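Local structure of histidine kinase (Paraburkholderia phymatum, 6NB0) at residues L182-A187 and V197-D202; H228-F233 and S248-L253. The protein probably acts as a phosphorelay sensor kinase, using ATP to phosphorylate a histidine residue of a protein. All blocks are in the same frame, centred on the assembly; numbering follows the deposited sequence. Where two conformers were deposited one is given.

Contact 1. Residues L182-A187 and V197-D202; sequences LLVTFA and VTLDAD
V197 meets A187 methyl to methyl: its CG1, held anti to the backbone N (chi1 174°), lies 3.7 Å from A187 CB, while its other methyl, CG2, is 4.2 Å from that same CB. The CA atoms of A187 and V197 are 6.7 Å apart, consistent with the small alanine side chain. V197 CG1 also reaches one turn back along the helix, 4.3 Å from V184 CG1, so a single methyl bridges A187 and V184. The V197 backbone is hydrogen-bonded to V157 and A159 of the parallel strand 157-161. T198 points away from the helix, and its backbone bonds to S213 of strand 207-214. L199 points toward the helix again. With CG anti to its backbone N (chi1 173°), it carries CD2 to 4.1 Å from V184 CG2, the two side chains crossing at about a right angle. V184 therefore splits its branches, CG1 to V197 and CG2 to L199. The second tip of L199 is less close, CD1 standing 4.6 Å from L183 CD2. Past L199 the strand draws away from the segment 182-187: D200 OD1 bonds to N161 ND2, and A201 packs on L139 of helix 135-154. The segment axes approach to 9.1 Å and run nearly antiparallel, at 160°. All four closely touching residues are buried and apolar, without a hydrogen bond between them, as expected where a helix lies along a mixed sheet in the alpha/beta sandwich of the histidine-kinase ATPase domain, the Bergerat (GHKL) fold.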
# COMPACT_ATOMS: atom_id res chain seq x y z
N LEU A 182 -7.47 -8.93 -7.90
CA LEU A 182 -6.10 -8.99 -8.43
C LEU A 182 -5.90 -10.24 -9.27
O LEU A 182 -5.23 -10.19 -10.31
CB LEU A 182 -5.10 -8.97 -7.26
CG LEU A 182 -3.60 -9.04 -7.62
CD1 LEU A 182 -3.21 -7.88 -8.56
CD2 LEU A 182 -2.74 -8.98 -6.34
N LEU A 183 -6.50 -11.36 -8.85
CA LEU A 183 -6.46 -12.59 -9.63
C LEU A 183 -6.94 -12.34 -11.06
O LEU A 183 -6.29 -12.76 -12.03
CB LEU A 183 -7.35 -13.63 -8.94
CG LEU A 183 -7.06 -15.12 -9.09
CD1 LEU A 183 -5.79 -15.46 -8.31
CD2 LEU A 183 -8.26 -15.94 -8.60
N VAL A 184 -8.07 -11.63 -11.22
CA VAL A 184 -8.59 -11.35 -12.56
C VAL A 184 -7.79 -10.23 -13.24
O VAL A 184 -7.48 -10.31 -14.43
CB VAL A 184 -10.10 -11.00 -12.50
CG1 VAL A 184 -10.65 -10.77 -13.92
CG2 VAL A 184 -10.90 -12.13 -11.78
N THR A 185 -7.49 -9.15 -12.51
CA THR A 185 -6.78 -8.02 -13.11
C THR A 185 -5.41 -8.44 -13.65
O THR A 185 -4.99 -7.99 -14.72
CB THR A 185 -6.63 -6.91 -12.07
OG1 THR A 185 -7.94 -6.41 -11.72
CG2 THR A 185 -5.79 -5.74 -12.60
N PHE A 186 -4.70 -9.29 -12.92
CA PHE A 186 -3.40 -9.76 -13.40
C PHE A 186 -3.54 -10.45 -14.76
O PHE A 186 -2.75 -10.22 -15.69
CB PHE A 186 -2.77 -10.71 -12.37
CG PHE A 186 -1.41 -11.24 -12.80
CD1 PHE A 186 -1.31 -12.38 -13.55
CD2 PHE A 186 -0.26 -10.54 -12.47
CE1 PHE A 186 -0.06 -12.85 -13.99
CE2 PHE A 186 0.99 -10.99 -12.88
CZ PHE A 186 1.10 -12.14 -13.63
N ALA A 187 -4.53 -11.35 -14.87
CA ALA A 187 -4.74 -12.06 -16.13
C ALA A 187 -5.07 -11.09 -17.24
O ALA A 187 -4.54 -11.20 -18.36
CB ALA A 187 -5.85 -13.11 -15.96
N VAL A 197 -10.75 -13.94 -20.54
CA VAL A 197 -10.30 -14.31 -19.20
C VAL A 197 -11.48 -14.90 -18.44
O VAL A 197 -12.52 -14.25 -18.31
CB VAL A 197 -9.69 -13.11 -18.45
CG1 VAL A 197 -9.36 -13.49 -16.98
CG2 VAL A 197 -8.42 -12.61 -19.18
N THR A 198 -11.34 -16.13 -17.95
CA THR A 198 -12.45 -16.81 -17.29
C THR A 198 -12.13 -16.96 -15.80
O THR A 198 -11.06 -17.47 -15.44
CB THR A 198 -12.69 -18.19 -17.92
OG1 THR A 198 -13.09 -18.03 -19.28
CG2 THR A 198 -13.75 -18.98 -17.13
N LEU A 199 -13.07 -16.52 -14.95
CA LEU A 199 -13.04 -16.81 -13.53
C LEU A 199 -13.97 -18.00 -13.27
O LEU A 199 -15.18 -17.89 -13.52
CB LEU A 199 -13.48 -15.59 -12.73
CG LEU A 199 -13.67 -15.76 -11.21
CD1 LEU A 199 -12.38 -16.23 -10.56
CD2 LEU A 199 -14.12 -14.44 -10.60
N ASP A 200 -13.40 -19.12 -12.83
CA ASP A 200 -14.17 -20.30 -12.40
C ASP A 200 -14.20 -20.30 -10.88
O ASP A 200 -13.15 -20.11 -10.26
CB ASP A 200 -13.51 -21.61 -12.86
CG ASP A 200 -13.65 -21.86 -14.33
OD1 ASP A 200 -14.52 -21.24 -14.97
OD2 ASP A 200 -12.89 -22.69 -14.86
N ALA A 201 -15.36 -20.56 -10.28
CA ALA A 201 -15.40 -20.58 -8.82
C ALA A 201 -16.45 -21.55 -8.33
O ALA A 201 -17.55 -21.61 -8.89
CB ALA A 201 -15.68 -19.19 -8.23
N ASP A 202 -16.13 -22.30 -7.27
CA ASP A 202 -17.05 -23.29 -6.70
C ASP A 202 -16.61 -23.55 -5.27
O ASP A 202 -15.53 -23.12 -4.84
CB ASP A 202 -17.07 -24.57 -7.55
CG ASP A 202 -18.36 -25.39 -7.38
OD1 ASP A 202 -19.24 -25.02 -6.56
OD2 ASP A 202 -18.49 -26.43 -8.07

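Contact 2. Residues H228-F233 and S248-L253; sequences HVLENF and SWVLAL
L230 and V250 form the aliphatic part of this contact, with L230 CD1 4.1 Å from V250 CG2 and the two side chains crossing at about a right angle. V250 puts CG2 anti to its backbone N and CG1 between N and the carbonyl carbon (chi1 70°), which directs CG2 at the leucine. The aromatic part is F233 with W249. In the conformer described, W249 CZ3 sits at the edge of the phenyl ring, near its plane, 3.8 Å from F233 CE2 and 4.1 Å from F233 CZ; the indole is approached obliquely. T118 of the second subunit packs on both rings, so this end of the contact lies at the dimer interface. By sequence and position, the two segments probably correspond to the F box and to the G2 region beyond the ATP lid of the Bergerat (GHKL) fold. Polar bonds hold each segment separately, none passing between them. A 3-10 turn, with L251 N to S248 O at 3.0 Å and A252 N to W249 O at 3.0 Å, leads into helix 252-260. E189 OE2 accepts both V229 N and L230 N, which pins the loop before F233. E231, at the N-cap position of helix 232-238, forms a salt bridge through OE2 with R58 NH2; E122 of the second subunit, a like charge, comes close to the same OE2, so R58 probably offsets some of the repulsion.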
# COMPACT_ATOMS: atom_id res chain seq x y z
N HIS A 228 -3.05 0.47 -18.40
CA HIS A 228 -2.66 -0.42 -17.31
C HIS A 228 -3.28 0.07 -16.01
O HIS A 228 -3.60 1.25 -15.87
CB HIS A 228 -1.13 -0.47 -17.17
CG HIS A 228 -0.44 -1.06 -18.35
ND1 HIS A 228 -0.49 -2.41 -18.64
CD2 HIS A 228 0.32 -0.50 -19.31
CE1 HIS A 228 0.21 -2.65 -19.73
NE2 HIS A 228 0.71 -1.50 -20.17
N VAL A 229 -3.41 -0.85 -15.06
CA VAL A 229 -3.81 -0.53 -13.70
C VAL A 229 -2.68 -0.82 -12.70
O VAL A 229 -2.41 -0.02 -11.81
CB VAL A 229 -5.10 -1.31 -13.32
CG1 VAL A 229 -5.38 -1.24 -11.84
CG2 VAL A 229 -6.31 -0.79 -14.10
N LEU A 230 -2.02 -1.97 -12.85
CA LEU A 230 -0.97 -2.33 -11.90
C LEU A 230 0.28 -1.47 -12.10
O LEU A 230 0.53 -0.92 -13.18
CB LEU A 230 -0.64 -3.83 -12.03
CG LEU A 230 -1.84 -4.77 -11.81
CD1 LEU A 230 -1.44 -6.26 -11.99
CD2 LEU A 230 -2.51 -4.57 -10.41
N GLU A 231 1.09 -1.38 -11.05
CA GLU A 231 2.29 -0.54 -11.09
C GLU A 231 3.24 -0.98 -12.20
O GLU A 231 3.41 -2.17 -12.46
CB GLU A 231 3.04 -0.59 -9.76
CG GLU A 231 2.41 0.14 -8.61
CD GLU A 231 3.24 -0.05 -7.34
OE1 GLU A 231 3.49 -1.23 -6.97
OE2 GLU A 231 3.65 0.97 -6.74
N ASN A 232 3.90 0.00 -12.81
CA ASN A 232 4.81 -0.29 -13.92
C ASN A 232 5.91 -1.27 -13.51
O ASN A 232 6.19 -2.25 -14.23
CB ASN A 232 5.41 1.00 -14.46
CG ASN A 232 6.24 0.78 -15.71
OD1 ASN A 232 7.42 0.48 -15.63
ND2 ASN A 232 5.61 0.92 -16.87
N PHE A 233 6.58 -1.03 -12.39
CA PHE A 233 7.69 -1.91 -12.01
C PHE A 233 7.20 -3.29 -11.59
O PHE A 233 7.92 -4.28 -11.76
CB PHE A 233 8.49 -1.27 -10.88
CG PHE A 233 9.52 -2.17 -10.27
CD1 PHE A 233 10.77 -2.31 -10.86
CD2 PHE A 233 9.24 -2.88 -9.11
CE1 PHE A 233 11.73 -3.14 -10.30
CE2 PHE A 233 10.19 -3.71 -8.54
CZ PHE A 233 11.44 -3.84 -9.13
N SER A 248 5.42 -14.20 -9.03
CA SER A 248 5.60 -12.80 -9.39
C SER A 248 5.21 -11.92 -8.21
O SER A 248 4.17 -12.15 -7.59
CB SER A 248 4.74 -12.47 -10.62
OG SER A 248 5.11 -13.27 -11.75
N TRP A 249 6.06 -10.95 -7.86
CA TRP A 249 5.85 -10.18 -6.63
C TRP A 249 4.47 -9.57 -6.57
O TRP A 249 3.85 -9.49 -5.49
CB TRP A 249 6.89 -9.07 -6.52
CG TRP A 249 8.27 -9.53 -6.39
CD1 TRP A 249 8.71 -10.81 -6.24
CD2 TRP A 249 9.43 -8.69 -6.37
NE1 TRP A 249 10.09 -10.83 -6.12
CE2 TRP A 249 10.55 -9.54 -6.21
CE3 TRP A 249 9.63 -7.31 -6.49
CZ2 TRP A 249 11.86 -9.04 -6.16
CZ3 TRP A 249 10.94 -6.82 -6.43
CH2 TRP A 249 12.04 -7.69 -6.28
N VAL A 250 3.95 -9.14 -7.72
CA VAL A 250 2.71 -8.39 -7.71
C VAL A 250 1.53 -9.25 -7.24
O VAL A 250 0.50 -8.70 -6.85
CB VAL A 250 2.44 -7.78 -9.10
CG1 VAL A 250 2.08 -8.87 -10.13
CG2 VAL A 250 1.31 -6.74 -9.04
N LEU A 251 1.65 -10.58 -7.26
CA LEU A 251 0.55 -11.44 -6.82
C LEU A 251 0.58 -11.70 -5.32
O LEU A 251 -0.21 -12.52 -4.82
CB LEU A 251 0.58 -12.77 -7.60
CG LEU A 251 0.13 -12.59 -9.07
CD1 LEU A 251 0.46 -13.79 -9.96
CD2 LEU A 251 -1.36 -12.24 -9.17
N ALA A 252 1.47 -11.03 -4.59
CA ALA A 252 1.62 -11.25 -3.16
C ALA A 252 0.28 -11.17 -2.42
O ALA A 252 0.04 -11.95 -1.49
CB ALA A 252 2.60 -10.23 -2.60
N LEU A 253 -0.58 -10.23 -2.80
CA LEU A 253 -1.87 -10.09 -2.10
C LEU A 253 -2.69 -11.38 -2.19
O LEU A 253 -3.25 -11.82 -1.19
CB LEU A 253 -2.66 -8.90 -2.66
CG LEU A 253 -3.86 -8.44 -1.81
CD1 LEU A 253 -4.17 -6.97 -2.10
CD2 LEU A 253 -5.09 -9.25 -2.10

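Helix 173-189 relates the two contacts: V184 and A187 serve contact 1, whereas L182 and F186, from other faces of the same helix, pack on the 248-253 segment of contact 2. F186 CE2 lies 3.6 Å from V250 CG1, and F186 CG 3.8 Å from L251 CD2. Contact 1 is wholly buried core between helix and sheet, made of aliphatic groups alone and clear of the second subunit. Contact 2, its centre about 15 Å from that of contact 1, joins two connecting segments at the starts of helices. It is partly buried, adds an aromatic pair, and has charged residues and the dimer partner at its border.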